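Local coordinates for protein alkaline serine protease (PDB 1Y9Z) that probably cleaves peptide bonds at alkaline pH as a cold-adapted serine endopeptidase of the subtilisin-like family, at residues S31-R35 with W56-G60; N38-N43 with A74-E80; A42-T48 with Q89-I95; E203-V209 with Q360-N366. All coordinates share one frame; numbering follows the deposited sequence.

In the fold
Following the chain from its N terminus, strand 25-30 runs into 31-35, and interaction 1 closes a loop there by bringing in 56-60, beyond strand 44-47. Interaction 2 opens inside that loop, at 38-43, and closes only after helix 65-74, at 74-80, so the two cross. Interaction 3 shares Ala-42 and Asn-43 with interaction 2 and crosses both, setting strand 44-47 beside strand 92-100 of the main sheet. Tyr-33 joins the three through bonds from its hydroxyl to Leu-40 and Asn-43. Interaction 4 comes later in series, bridging 150 residues that include the strands of what is probably the inserted beta domain; its Thr-208 and Tyr-362 touch Asp-39 of interaction 2.

Interaction 1. Residues S31-R35 with W56-G60; sequences SGYDR and WYQPG
The backbones of 31-35 and 56-60 meet as two irregular loops, held by a hydrogen bond of 2.9 Å from Tyr-33 N to Trp-56 O and by a long, weak one from Arg-35 N to Tyr-57 O. Gly-32 suits the spot: its CA lies 3.4 Å from Trp-56 O, and its backbone angles would jam a CB against the preceding carbonyl. Arg-35 bends at chi3 (58°), which lays its guanidinium flat over one face of Tyr-57, planes 23° apart, in a cation-pi stack with Arg-35 CZ 4.1 Å from the Tyr-57 centroid. NH1 comes closest, 3.4 Å from Tyr-57 CD2. In this subtilisin-like domain the contact joins the loop after strand 25-30 to the one leading into helix 65-74. Tyr-33 runs alongside Trp-56, its CD2 at the indole edge, 4.1 Å from CZ3, while the hydroxyl of buried Tyr-33 bonds to Leu-40 and Asn-43. The compact ring of Pro-59 presses CD against Asp-34 CA at 3.7 Å; Asp-34 OD2 turns to Ser-36.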
loop_
_atom_site.group_PDB
_atom_site.type_symbol
_atom_site.label_atom_id
_atom_site.label_comp_id
_atom_site.label_asym_id
_atom_site.label_seq_id
_atom_site.Cartn_x
_atom_site.Cartn_y
_atom_site.Cartn_z
ATOM N N SER A 31 8.427 -4.319 11.028
ATOM C CA SER A 31 8.011 -5.378 11.950
ATOM C C SER A 31 8.446 -6.796 11.592
ATOM O O SER A 31 7.819 -7.764 12.019
ATOM C CB SER A 31 6.488 -5.360 12.116
ATOM O OG SER A 31 5.827 -5.884 10.972
ATOM N N GLY A 32 9.513 -6.936 10.819
ATOM C CA GLY A 32 9.944 -8.277 10.478
ATOM C C GLY A 32 9.531 -8.695 9.083
ATOM O O GLY A 32 8.794 -7.992 8.394
ATOM N N TYR A 33 9.970 -9.887 8.703
ATOM C CA TYR A 33 9.756 -10.428 7.365
ATOM C C TYR A 33 9.376 -11.908 7.456
ATOM O O TYR A 33 10.161 -12.707 7.958
ATOM C CB TYR A 33 11.088 -10.257 6.627
ATOM C CG TYR A 33 11.175 -10.711 5.192
ATOM C CD1 TYR A 33 11.139 -9.784 4.152
ATOM C CD2 TYR A 33 11.413 -12.048 4.874
ATOM C CE1 TYR A 33 11.349 -10.171 2.835
ATOM C CE2 TYR A 33 11.623 -12.447 3.557
ATOM C CZ TYR A 33 11.595 -11.503 2.546
ATOM O OH TYR A 33 11.850 -11.875 1.247
ATOM N N ASP A 34 8.186 -12.283 6.981
ATOM C CA ASP A 34 7.790 -13.691 7.050
ATOM C C ASP A 34 8.509 -14.484 5.964
ATOM O O ASP A 34 8.015 -14.633 4.846
ATOM C CB ASP A 34 6.275 -13.852 6.889
ATOM C CG ASP A 34 5.819 -15.282 7.124
ATOM O OD1 ASP A 34 4.599 -15.546 7.079
ATOM O OD2 ASP A 34 6.692 -16.146 7.357
ATOM N N ARG A 35 9.677 -15.008 6.313
ATOM C CA ARG A 35 10.481 -15.760 5.365
ATOM C C ARG A 35 9.846 -17.080 4.938
ATOM O O ARG A 35 10.280 -17.689 3.962
ATOM C CB ARG A 35 11.872 -16.007 5.954
ATOM C CG ARG A 35 12.893 -16.500 4.946
ATOM C CD ARG A 35 14.282 -16.543 5.558
ATOM N NE ARG A 35 14.335 -17.406 6.734
ATOM C CZ ARG A 35 15.431 -17.619 7.455
ATOM N NH1 ARG A 35 15.386 -18.421 8.509
ATOM N NH2 ARG A 35 16.572 -17.029 7.123
ATOM N N TRP A 56 14.188 -11.819 13.105
ATOM C CA TRP A 56 13.752 -10.905 12.058
ATOM C C TRP A 56 12.897 -11.615 11.016
ATOM O O TRP A 56 12.035 -10.997 10.389
ATOM C CB TRP A 56 14.961 -10.255 11.370
ATOM C CG TRP A 56 15.864 -11.213 10.639
ATOM C CD1 TRP A 56 17.006 -11.798 11.117
ATOM C CD2 TRP A 56 15.703 -11.690 9.296
ATOM N NE1 TRP A 56 17.563 -12.605 10.154
ATOM C CE2 TRP A 56 16.785 -12.558 9.027
ATOM C CE3 TRP A 56 14.748 -11.468 8.293
ATOM C CZ2 TRP A 56 16.939 -13.204 7.796
ATOM C CZ3 TRP A 56 14.903 -12.112 7.067
ATOM C CH2 TRP A 56 15.992 -12.970 6.831
ATOM N N TYR A 57 13.138 -12.913 10.843
ATOM C CA TYR A 57 12.409 -13.715 9.861
ATOM C C TYR A 57 11.107 -14.328 10.373
ATOM O O TYR A 57 10.471 -15.125 9.679
ATOM C CB TYR A 57 13.317 -14.824 9.312
ATOM C CG TYR A 57 14.042 -15.635 10.367
ATOM C CD1 TYR A 57 15.270 -15.214 10.882
ATOM C CD2 TYR A 57 13.506 -16.832 10.842
ATOM C CE1 TYR A 57 15.948 -15.968 11.842
ATOM C CE2 TYR A 57 14.176 -17.592 11.800
ATOM C CZ TYR A 57 15.393 -17.154 12.293
ATOM O OH TYR A 57 16.060 -17.910 13.232
ATOM N N GLN A 58 10.717 -13.959 11.588
ATOM C CA GLN A 58 9.481 -14.449 12.193
ATOM C C GLN A 58 8.739 -13.263 12.795
ATOM O O GLN A 58 8.985 -12.875 13.936
ATOM C CB GLN A 58 9.794 -15.487 13.278
ATOM C CG GLN A 58 10.296 -16.810 12.719
ATOM C CD GLN A 58 10.809 -17.759 13.786
ATOM O OE1 GLN A 58 11.057 -18.935 13.514
ATOM N NE2 GLN A 58 10.984 -17.254 15.001
ATOM N N PRO A 59 7.810 -12.668 12.033
ATOM C CA PRO A 59 7.065 -11.517 12.551
ATOM C C PRO A 59 6.249 -11.783 13.810
ATOM O O PRO A 59 6.080 -10.896 14.648
ATOM C CB PRO A 59 6.182 -11.118 11.370
ATOM C CG PRO A 59 5.974 -12.416 10.643
ATOM C CD PRO A 59 7.354 -13.024 10.678
ATOM N N GLY A 60 5.756 -13.008 13.945
ATOM C CA GLY A 60 4.931 -13.336 15.091
ATOM C C GLY A 60 3.483 -13.207 14.657
ATOM O O GLY A 60 3.188 -13.230 13.462
#

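Interaction 2. Residues N38-N43 with A74-E80; sequences NDLNAN and AAIANNE. With CA (calcium ion), chain C.
Asp-39 meets Asn-78 and Ile-76 around a shared calcium ion on the tight side of this contact, chelating it through OD1 at 2.5 Å and OD2 at 2.6 Å. The loop 74-80 curls round the same ion, offering Ile-76 O, Asn-78 OD1 and Glu-80 O, the last at 2.2 Å. Asn-78 suits its place because its amide does two jobs: OD1 binds calcium and accepts from Glu-80 N in an Asx turn, while ND2 donates to Asp-39 OD1 over 2.9 Å. Its CG, lodged between backbone N and carbonyl carbon (chi1 52°), turns the amide inward, nearly coplanar with the carboxylate. Away from the ion, Ile-76 N bonds to Asp-39 O at 2.8 Å, and Asn-43 ND2 reaches Ala-74 O from above the carbonyl plane. Ile-76 CD1 lies against the type I turn 40-43, 3.9 Å from Ala-42 CB. Toward solvent the fit slackens: exposed Asn-38 crosses Glu-80 at about a right angle, with a weak ND2 to OE1 bond of 3.4 Å. Glu-2, from the N-terminal segment, and Val-82 complete what is consistent with the strong calcium site of subtilisins. Calcium probably offsets the charge of the Asp-39 and Glu-2 carboxylates and stiffens both loops.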
loop_
_atom_site.group_PDB
_atom_site.type_symbol
_atom_site.label_atom_id
_atom_site.label_comp_id
_atom_site.label_asym_id
_atom_site.label_seq_id
_atom_site.Cartn_x
_atom_site.Cartn_y
_atom_site.Cartn_z
ATOM N N ASN A 38 5.706 -18.048 0.538
ATOM C CA ASN A 38 6.153 -18.471 -0.790
ATOM C C ASN A 38 6.637 -17.334 -1.684
ATOM O O ASN A 38 7.501 -17.539 -2.534
ATOM C CB ASN A 38 5.046 -19.231 -1.525
ATOM C CG ASN A 38 4.755 -20.588 -0.915
ATOM O OD1 ASN A 38 5.576 -21.147 -0.186
ATOM N ND2 ASN A 38 3.587 -21.135 -1.228
ATOM N N ASP A 39 6.082 -16.141 -1.504
ATOM C CA ASP A 39 6.480 -15.002 -2.328
ATOM C C ASP A 39 7.635 -14.206 -1.728
ATOM O O ASP A 39 8.016 -13.172 -2.267
ATOM C CB ASP A 39 5.280 -14.074 -2.560
ATOM C CG ASP A 39 4.711 -14.190 -3.965
ATOM O OD1 ASP A 39 5.006 -15.194 -4.644
ATOM O OD2 ASP A 39 3.964 -13.284 -4.393
ATOM N N LEU A 40 8.198 -14.695 -0.625
ATOM C CA LEU A 40 9.304 -14.000 0.038
ATOM C C LEU A 40 10.464 -14.894 0.466
ATOM O O LEU A 40 11.574 -14.415 0.692
ATOM C CB LEU A 40 8.791 -13.269 1.280
ATOM C CG LEU A 40 7.778 -12.145 1.077
ATOM C CD1 LEU A 40 7.276 -11.673 2.433
ATOM C CD2 LEU A 40 8.431 -11.000 0.313
ATOM N N ASN A 41 10.204 -16.190 0.576
ATOM C CA ASN A 41 11.209 -17.147 1.019
ATOM C C ASN A 41 12.531 -17.136 0.256
ATOM O O ASN A 41 13.600 -17.095 0.864
ATOM C CB ASN A 41 10.623 -18.560 0.964
ATOM C CG ASN A 41 11.563 -19.601 1.529
ATOM O OD1 ASN A 41 11.725 -19.714 2.743
ATOM N ND2 ASN A 41 12.198 -20.365 0.648
ATOM N N ALA A 42 12.452 -17.164 -1.070
ATOM C CA ALA A 42 13.646 -17.229 -1.909
ATOM C C ALA A 42 14.312 -15.926 -2.334
ATOM O O ALA A 42 15.030 -15.891 -3.337
ATOM C CB ALA A 42 13.349 -18.080 -3.140
ATOM N N ASN A 43 14.085 -14.850 -1.590
ATOM C CA ASN A 43 14.735 -13.588 -1.918
ATOM C C ASN A 43 16.140 -13.613 -1.319
ATOM O O ASN A 43 16.440 -14.444 -0.461
ATOM C CB ASN A 43 13.972 -12.398 -1.326
ATOM C CG ASN A 43 12.942 -11.832 -2.280
ATOM O OD1 ASN A 43 13.186 -11.733 -3.480
ATOM N ND2 ASN A 43 11.790 -11.435 -1.748
ATOM N N ALA A 74 9.708 -6.470 -3.017
ATOM C CA ALA A 74 10.241 -7.638 -3.700
ATOM C C ALA A 74 9.454 -8.944 -3.690
ATOM O O ALA A 74 10.061 -10.015 -3.648
ATOM C CB ALA A 74 11.656 -7.899 -3.186
ATOM N N ALA A 75 8.126 -8.889 -3.717
ATOM C CA ALA A 75 7.368 -10.140 -3.773
ATOM C C ALA A 75 7.894 -10.844 -5.030
ATOM O O ALA A 75 8.021 -10.229 -6.090
ATOM C CB ALA A 75 5.877 -9.868 -3.893
ATOM N N ILE A 76 8.198 -12.130 -4.901
ATOM C CA ILE A 76 8.781 -12.904 -5.991
ATOM C C ILE A 76 7.881 -13.243 -7.173
ATOM O O ILE A 76 6.719 -13.600 -7.003
ATOM C CB ILE A 76 9.378 -14.206 -5.430
ATOM C CG1 ILE A 76 10.434 -13.863 -4.376
ATOM C CG2 ILE A 76 10.001 -15.035 -6.549
ATOM C CD1 ILE A 76 10.963 -15.062 -3.626
ATOM N N ALA A 77 8.439 -13.115 -8.375
ATOM C CA ALA A 77 7.720 -13.440 -9.603
ATOM C C ALA A 77 7.736 -14.964 -9.714
ATOM O O ALA A 77 8.805 -15.572 -9.822
ATOM C CB ALA A 77 8.423 -12.809 -10.800
ATOM N N ASN A 78 6.556 -15.576 -9.688
ATOM C CA ASN A 78 6.467 -17.031 -9.735
ATOM C C ASN A 78 5.080 -17.581 -10.069
ATOM O O ASN A 78 4.737 -18.683 -9.648
ATOM C CB ASN A 78 6.906 -17.600 -8.386
ATOM C CG ASN A 78 6.163 -16.963 -7.227
ATOM O OD1 ASN A 78 5.123 -16.331 -7.424
ATOM N ND2 ASN A 78 6.684 -17.131 -6.014
ATOM N N ASN A 79 4.276 -16.831 -10.810
ATOM C CA ASN A 79 2.941 -17.316 -11.175
ATOM C C ASN A 79 1.966 -17.547 -10.004
ATOM O O ASN A 79 0.949 -18.229 -10.161
ATOM C CB ASN A 79 3.068 -18.607 -12.000
ATOM C CG ASN A 79 1.756 -19.028 -12.643
ATOM O OD1 ASN A 79 1.139 -18.262 -13.383
ATOM N ND2 ASN A 79 1.329 -20.256 -12.368
ATOM N N GLU A 80 2.280 -17.005 -8.830
ATOM C CA GLU A 80 1.389 -17.113 -7.669
ATOM C C GLU A 80 1.488 -15.813 -6.881
ATOM O O GLU A 80 2.502 -15.122 -6.940
ATOM C CB GLU A 80 1.753 -18.303 -6.763
ATOM C CG GLU A 80 3.001 -18.128 -5.902
ATOM C CD GLU A 80 3.217 -19.292 -4.938
ATOM O OE1 GLU A 80 2.470 -19.402 -3.939
ATOM O OE2 GLU A 80 4.134 -20.105 -5.183
HETATM CA CA CA C . 4.496 -14.090 -6.774
#

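Interaction 3. Residues A42-T48 with Q89-I95; sequences ANNVTGT and QNANIHI
Thr-46 and Thr-48 hold His-94 by its ring edge, in plane: OG1 of Thr-46 lies 2.8 Å from ND1 and OG1 of Thr-48 lies 2.8 Å from NE2. His-94 swings CG opposite its backbone N (chi1 -163°), bringing the ring across to the neighbouring strand, and the two hydrogen bonds fix its rotation. Gly-47 CA lies over one ring face in a CH-pi contact, 3.8 Å from the centroid; glycine suits the place because Ile-95 O is 3.2 Å from its CA, where a side chain would begin. Water 3 links Thr-46 OG1 to Ile-93 O. On the other face of the sheet Val-45 sends CG2 against Ile-95 CG1, 3.6 Å away, a branched pair suited to packing between strands. Ahead of the strands, Gln-89 stretches its chain so that NE2 meets Ala-42 O at 2.9 Å, while Asn-44 ND2 bonds weakly to Gln-89 O and Asn-90 O. Backbone bonds such as Thr-46 N to Ile-93 O set strand 44-47 parallel to strand 92-100 in the central sheet of the subtilisin-like alpha/beta fold.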
loop_
_atom_site.group_PDB
_atom_site.type_symbol
_atom_site.label_atom_id
_atom_site.label_comp_id
_atom_site.label_asym_id
_atom_site.label_seq_id
_atom_site.Cartn_x
_atom_site.Cartn_y
_atom_site.Cartn_z
ATOM N N ALA A 42 12.452 -17.164 -1.070
ATOM C CA ALA A 42 13.646 -17.229 -1.909
ATOM C C ALA A 42 14.312 -15.926 -2.334
ATOM O O ALA A 42 15.030 -15.891 -3.337
ATOM C CB ALA A 42 13.349 -18.080 -3.140
ATOM N N ASN A 43 14.085 -14.850 -1.590
ATOM C CA ASN A 43 14.735 -13.588 -1.918
ATOM C C ASN A 43 16.140 -13.613 -1.319
ATOM O O ASN A 43 16.440 -14.444 -0.461
ATOM C CB ASN A 43 13.972 -12.398 -1.326
ATOM C CG ASN A 43 12.942 -11.832 -2.280
ATOM O OD1 ASN A 43 13.186 -11.733 -3.480
ATOM N ND2 ASN A 43 11.790 -11.435 -1.748
ATOM N N ASN A 44 17.001 -12.718 -1.791
ATOM C CA ASN A 44 18.356 -12.617 -1.259
ATOM C C ASN A 44 18.200 -11.732 -0.036
ATOM O O ASN A 44 18.612 -10.568 -0.022
ATOM C CB ASN A 44 19.288 -11.959 -2.274
ATOM C CG ASN A 44 19.263 -12.661 -3.608
ATOM O OD1 ASN A 44 19.143 -13.884 -3.669
ATOM N ND2 ASN A 44 19.383 -11.896 -4.685
ATOM N N VAL A 45 17.594 -12.308 0.994
ATOM C CA VAL A 45 17.304 -11.585 2.215
ATOM C C VAL A 45 18.082 -12.065 3.429
ATOM O O VAL A 45 18.243 -13.266 3.655
ATOM C CB VAL A 45 15.780 -11.656 2.514
ATOM C CG1 VAL A 45 15.343 -13.107 2.690
ATOM C CG2 VAL A 45 15.447 -10.835 3.749
ATOM N N THR A 46 18.575 -11.103 4.200
ATOM C CA THR A 46 19.320 -11.378 5.420
ATOM C C THR A 46 18.778 -10.418 6.465
ATOM O O THR A 46 17.941 -9.571 6.156
ATOM C CB THR A 46 20.827 -11.118 5.242
ATOM O OG1 THR A 46 21.032 -9.774 4.797
ATOM C CG2 THR A 46 21.419 -12.090 4.230
ATOM N N GLY A 47 19.251 -10.546 7.697
ATOM C CA GLY A 47 18.786 -9.665 8.749
ATOM C C GLY A 47 19.685 -9.721 9.962
ATOM O O GLY A 47 20.560 -10.582 10.058
ATOM N N THR A 48 19.474 -8.794 10.890
ATOM C CA THR A 48 20.266 -8.737 12.109
ATOM C C THR A 48 19.317 -8.746 13.299
ATOM O O THR A 48 18.637 -7.758 13.558
ATOM C CB THR A 48 21.117 -7.453 12.162
ATOM O OG1 THR A 48 21.972 -7.396 11.015
ATOM C CG2 THR A 48 21.968 -7.432 13.426
ATOM N N GLN A 89 14.463 -11.975 -7.652
ATOM C CA GLN A 89 15.470 -12.532 -6.752
ATOM C C GLN A 89 16.900 -12.057 -7.032
ATOM O O GLN A 89 17.845 -12.850 -7.033
ATOM C CB GLN A 89 15.394 -14.062 -6.816
ATOM C CG GLN A 89 14.057 -14.614 -6.332
ATOM C CD GLN A 89 13.809 -16.045 -6.767
ATOM O OE1 GLN A 89 13.329 -16.297 -7.873
ATOM N NE2 GLN A 89 14.138 -16.989 -5.898
ATOM N N ASN A 90 17.049 -10.755 -7.244
ATOM C CA ASN A 90 18.353 -10.159 -7.518
ATOM C C ASN A 90 18.767 -9.181 -6.420
ATOM O O ASN A 90 19.884 -9.241 -5.909
ATOM C CB ASN A 90 18.322 -9.431 -8.864
ATOM C CG ASN A 90 18.267 -10.385 -10.041
ATOM O OD1 ASN A 90 17.478 -10.199 -10.970
ATOM N ND2 ASN A 90 19.115 -11.406 -10.014
ATOM N N ALA A 91 17.860 -8.279 -6.064
ATOM C CA ALA A 91 18.143 -7.284 -5.041
ATOM C C ALA A 91 18.496 -7.902 -3.696
ATOM O O ALA A 91 17.983 -8.959 -3.330
ATOM C CB ALA A 91 16.946 -6.361 -4.878
ATOM N N ASN A 92 19.389 -7.238 -2.969
ATOM C CA ASN A 92 19.778 -7.694 -1.644
ATOM C C ASN A 92 18.892 -6.939 -0.672
ATOM O O ASN A 92 18.760 -5.717 -0.760
ATOM C CB ASN A 92 21.243 -7.370 -1.359
ATOM C CG ASN A 92 22.182 -8.083 -2.296
ATOM O OD1 ASN A 92 22.288 -9.309 -2.273
ATOM N ND2 ASN A 92 22.864 -7.319 -3.141
ATOM N N ILE A 93 18.283 -7.675 0.247
ATOM C CA ILE A 93 17.390 -7.092 1.235
ATOM C C ILE A 93 17.880 -7.424 2.633
ATOM O O ILE A 93 18.201 -8.576 2.924
ATOM C CB ILE A 93 15.966 -7.662 1.087
ATOM C CG1 ILE A 93 15.478 -7.473 -0.350
ATOM C CG2 ILE A 93 15.023 -6.984 2.074
ATOM C CD1 ILE A 93 14.173 -8.182 -0.651
ATOM N N HIS A 94 17.953 -6.413 3.495
ATOM C CA HIS A 94 18.369 -6.636 4.874
ATOM C C HIS A 94 17.212 -6.215 5.765
ATOM O O HIS A 94 16.616 -5.154 5.570
ATOM C CB HIS A 94 19.617 -5.828 5.232
ATOM C CG HIS A 94 20.298 -6.313 6.474
ATOM N ND1 HIS A 94 20.984 -7.507 6.522
ATOM C CD2 HIS A 94 20.357 -5.794 7.723
ATOM C CE1 HIS A 94 21.437 -7.703 7.748
ATOM N NE2 HIS A 94 21.069 -6.678 8.496
ATOM N N ILE A 95 16.898 -7.053 6.742
ATOM C CA ILE A 95 15.789 -6.795 7.641
ATOM C C ILE A 95 16.213 -6.454 9.063
ATOM O O ILE A 95 17.022 -7.156 9.671
ATOM C CB ILE A 95 14.848 -8.030 7.710
ATOM C CG1 ILE A 95 14.421 -8.455 6.299
ATOM C CG2 ILE A 95 13.633 -7.719 8.574
ATOM C CD1 ILE A 95 13.681 -7.390 5.511
HETATM O O HOH W 1 16.099 -10.912 -3.814
HETATM O O HOH W 2 13.171 -10.314 -5.739
HETATM O O HOH W 3 20.887 -9.183 2.116
#

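Interaction 4. Residues E203-V209 with Q360-N366; sequences EAILSTV and QDYEYYN
Tyr-364 turns its CG back beside its own N (chi1 -81°), which carries the phenol ring over Leu-206 CB, 3.8 Å from the ring centroid, in a CH-pi contact. The Leu-206 side chain leaves on the far side from its N (chi1 176°), and this puts CD1 against Tyr-364 CE1 and Tyr-362 CB. Ala-204 meets the same ring at its edge, with O 3.4 Å from Tyr-364 CD2; its short CB also packs on that carbon, and its O bonds to Trp-6 NE1. The two strands are antiparallel. Ile-205 and Tyr-365 form a hydrogen-bonded pair, Ile-205 N donating to Tyr-365 O at 2.8 Å and Tyr-365 N to Ile-205 O in return. Ser-207 and Glu-363 make the next such pair, with Glu-363 N 3.0 Å from Ser-207 O. Beyond it Thr-208 CG2 touches Tyr-362 CE1 at 3.6 Å. Val-209, pointing toward the other strand, wedges its two methyls between neighbours: CG1 lies 3.7 Å from Tyr-365 OH, and CG2 rests against the backbone of Asp-361 and Tyr-362. The small hydroxyls of Ser-207 and Thr-208 serve as links to helix 65-74, bonding to His-68 O and Thr-67 O. This two-stranded sheet thus lies against that helix, where the His-68 ring stacks on Tyr-365, with Ile-205 reaching helix 368-385 and Leu-206 and Tyr-362 packing on strand 214-221.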
loop_
_atom_site.group_PDB
_atom_site.type_symbol
_atom_site.label_atom_id
_atom_site.label_comp_id
_atom_site.label_asym_id
_atom_site.label_seq_id
_atom_site.Cartn_x
_atom_site.Cartn_y
_atom_site.Cartn_z
ATOM N N GLU A 203 -3.313 3.637 -1.450
ATOM C CA GLU A 203 -4.695 3.298 -1.116
ATOM C C GLU A 203 -5.014 1.983 -1.814
ATOM O O GLU A 203 -4.773 1.839 -3.013
ATOM C CB GLU A 203 -5.660 4.389 -1.597
ATOM C CG GLU A 203 -7.154 4.076 -1.415
ATOM C CD GLU A 203 -7.601 3.978 0.041
ATOM O OE1 GLU A 203 -6.940 4.560 0.928
ATOM O OE2 GLU A 203 -8.640 3.334 0.302
ATOM N N ALA A 204 -5.535 1.025 -1.056
ATOM C CA ALA A 204 -5.889 -0.286 -1.600
ATOM C C ALA A 204 -4.675 -0.944 -2.248
ATOM O O ALA A 204 -4.677 -1.240 -3.447
ATOM C CB ALA A 204 -7.022 -0.143 -2.621
ATOM N N ILE A 205 -3.640 -1.169 -1.444
ATOM C CA ILE A 205 -2.410 -1.788 -1.921
ATOM C C ILE A 205 -2.359 -3.264 -1.526
ATOM O O ILE A 205 -2.270 -3.602 -0.345
ATOM C CB ILE A 205 -1.162 -1.069 -1.340
ATOM C CG1 ILE A 205 -1.210 0.428 -1.683
ATOM C CG2 ILE A 205 0.111 -1.710 -1.876
ATOM C CD1 ILE A 205 -1.377 0.736 -3.164
ATOM N N LEU A 206 -2.426 -4.138 -2.525
ATOM C CA LEU A 206 -2.377 -5.574 -2.288
ATOM C C LEU A 206 -0.930 -6.033 -2.164
ATOM O O LEU A 206 -0.085 -5.682 -2.989
ATOM C CB LEU A 206 -3.044 -6.319 -3.447
ATOM C CG LEU A 206 -3.005 -7.850 -3.397
ATOM C CD1 LEU A 206 -3.823 -8.349 -2.211
ATOM C CD2 LEU A 206 -3.554 -8.412 -4.704
ATOM N N SER A 207 -0.638 -6.812 -1.128
ATOM C CA SER A 207 0.709 -7.330 -0.944
ATOM C C SER A 207 0.693 -8.553 -0.039
ATOM O O SER A 207 -0.362 -8.991 0.424
ATOM C CB SER A 207 1.633 -6.259 -0.346
ATOM O OG SER A 207 2.988 -6.689 -0.358
ATOM N N THR A 208 1.878 -9.099 0.192
ATOM C CA THR A 208 2.069 -10.259 1.048
ATOM C C THR A 208 1.872 -9.905 2.520
ATOM O O THR A 208 2.194 -8.798 2.952
ATOM C CB THR A 208 3.503 -10.790 0.907
ATOM O OG1 THR A 208 4.418 -9.695 1.060
ATOM C CG2 THR A 208 3.721 -11.424 -0.458
ATOM N N VAL A 209 1.317 -10.840 3.281
ATOM C CA VAL A 209 1.170 -10.658 4.722
ATOM C C VAL A 209 1.533 -11.993 5.357
ATOM O O VAL A 209 1.598 -13.013 4.670
ATOM C CB VAL A 209 -0.267 -10.263 5.151
ATOM C CG1 VAL A 209 -0.622 -8.891 4.590
ATOM C CG2 VAL A 209 -1.264 -11.319 4.712
ATOM N N GLN A 360 -6.064 -15.812 4.332
ATOM C CA GLN A 360 -5.264 -15.715 3.115
ATOM C C GLN A 360 -3.822 -15.298 3.408
ATOM O O GLN A 360 -3.477 -14.992 4.550
ATOM C CB GLN A 360 -5.906 -14.725 2.141
ATOM C CG GLN A 360 -7.297 -15.137 1.685
ATOM C CD GLN A 360 -7.308 -16.496 1.017
ATOM O OE1 GLN A 360 -6.666 -16.700 -0.013
ATOM N NE2 GLN A 360 -8.037 -17.437 1.606
ATOM N N ASP A 361 -2.987 -15.285 2.374
ATOM C CA ASP A 361 -1.583 -14.918 2.530
ATOM C C ASP A 361 -1.253 -13.566 1.898
ATOM O O ASP A 361 -0.082 -13.203 1.746
ATOM C CB ASP A 361 -0.693 -16.014 1.934
ATOM C CG ASP A 361 -1.025 -17.392 2.485
ATOM O OD1 ASP A 361 -1.432 -17.481 3.661
ATOM O OD2 ASP A 361 -0.872 -18.387 1.746
ATOM N N TYR A 362 -2.297 -12.829 1.538
ATOM C CA TYR A 362 -2.161 -11.506 0.932
ATOM C C TYR A 362 -3.298 -10.652 1.462
ATOM O O TYR A 362 -4.296 -11.179 1.956
ATOM C CB TYR A 362 -2.270 -11.609 -0.592
ATOM C CG TYR A 362 -1.273 -12.570 -1.191
ATOM C CD1 TYR A 362 0.001 -12.144 -1.560
ATOM C CD2 TYR A 362 -1.582 -13.922 -1.320
ATOM C CE1 TYR A 362 0.948 -13.046 -2.038
ATOM C CE2 TYR A 362 -0.645 -14.830 -1.791
ATOM C CZ TYR A 362 0.617 -14.387 -2.146
ATOM O OH TYR A 362 1.554 -15.290 -2.590
ATOM N N GLU A 363 -3.157 -9.335 1.367
ATOM C CA GLU A 363 -4.210 -8.453 1.839
ATOM C C GLU A 363 -4.021 -7.033 1.341
ATOM O O GLU A 363 -2.902 -6.610 1.038
ATOM C CB GLU A 363 -4.255 -8.447 3.373
ATOM C CG GLU A 363 -5.508 -7.789 3.942
ATOM C CD GLU A 363 -5.640 -7.943 5.446
ATOM O OE1 GLU A 363 -6.688 -7.530 5.985
ATOM O OE2 GLU A 363 -4.708 -8.470 6.087
ATOM N N TYR A 364 -5.132 -6.311 1.247
ATOM C CA TYR A 364 -5.113 -4.916 0.836
ATOM C C TYR A 364 -4.912 -4.049 2.075
ATOM O O TYR A 364 -5.604 -4.226 3.081
ATOM C CB TYR A 364 -6.437 -4.521 0.176
ATOM C CG TYR A 364 -6.560 -4.918 -1.274
ATOM C CD1 TYR A 364 -7.069 -6.166 -1.643
ATOM C CD2 TYR A 364 -6.148 -4.050 -2.281
ATOM C CE1 TYR A 364 -7.164 -6.534 -2.986
ATOM C CE2 TYR A 364 -6.235 -4.407 -3.617
ATOM C CZ TYR A 364 -6.742 -5.647 -3.966
ATOM O OH TYR A 364 -6.807 -5.984 -5.299
ATOM N N TYR A 365 -3.953 -3.130 1.995
ATOM C CA TYR A 365 -3.650 -2.187 3.073
ATOM C C TYR A 365 -3.684 -0.772 2.505
ATOM O O TYR A 365 -3.493 -0.574 1.305
ATOM C CB TYR A 365 -2.234 -2.379 3.625
ATOM C CG TYR A 365 -1.995 -3.472 4.643
ATOM C CD1 TYR A 365 -0.827 -3.458 5.405
ATOM C CD2 TYR A 365 -2.887 -4.530 4.825
ATOM C CE1 TYR A 365 -0.543 -4.460 6.317
ATOM C CE2 TYR A 365 -2.610 -5.552 5.749
ATOM C CZ TYR A 365 -1.431 -5.504 6.486
ATOM O OH TYR A 365 -1.116 -6.495 7.384
ATOM N N ASN A 366 -3.896 0.204 3.386
ATOM C CA ASN A 366 -3.893 1.623 3.019
ATOM C C ASN A 366 -2.830 2.292 3.880
ATOM O O ASN A 366 -2.638 1.908 5.034
ATOM C CB ASN A 366 -5.205 2.322 3.384
ATOM C CG ASN A 366 -6.420 1.702 2.746
ATOM O OD1 ASN A 366 -7.527 1.847 3.266
ATOM N ND2 ASN A 366 -6.240 1.032 1.619
#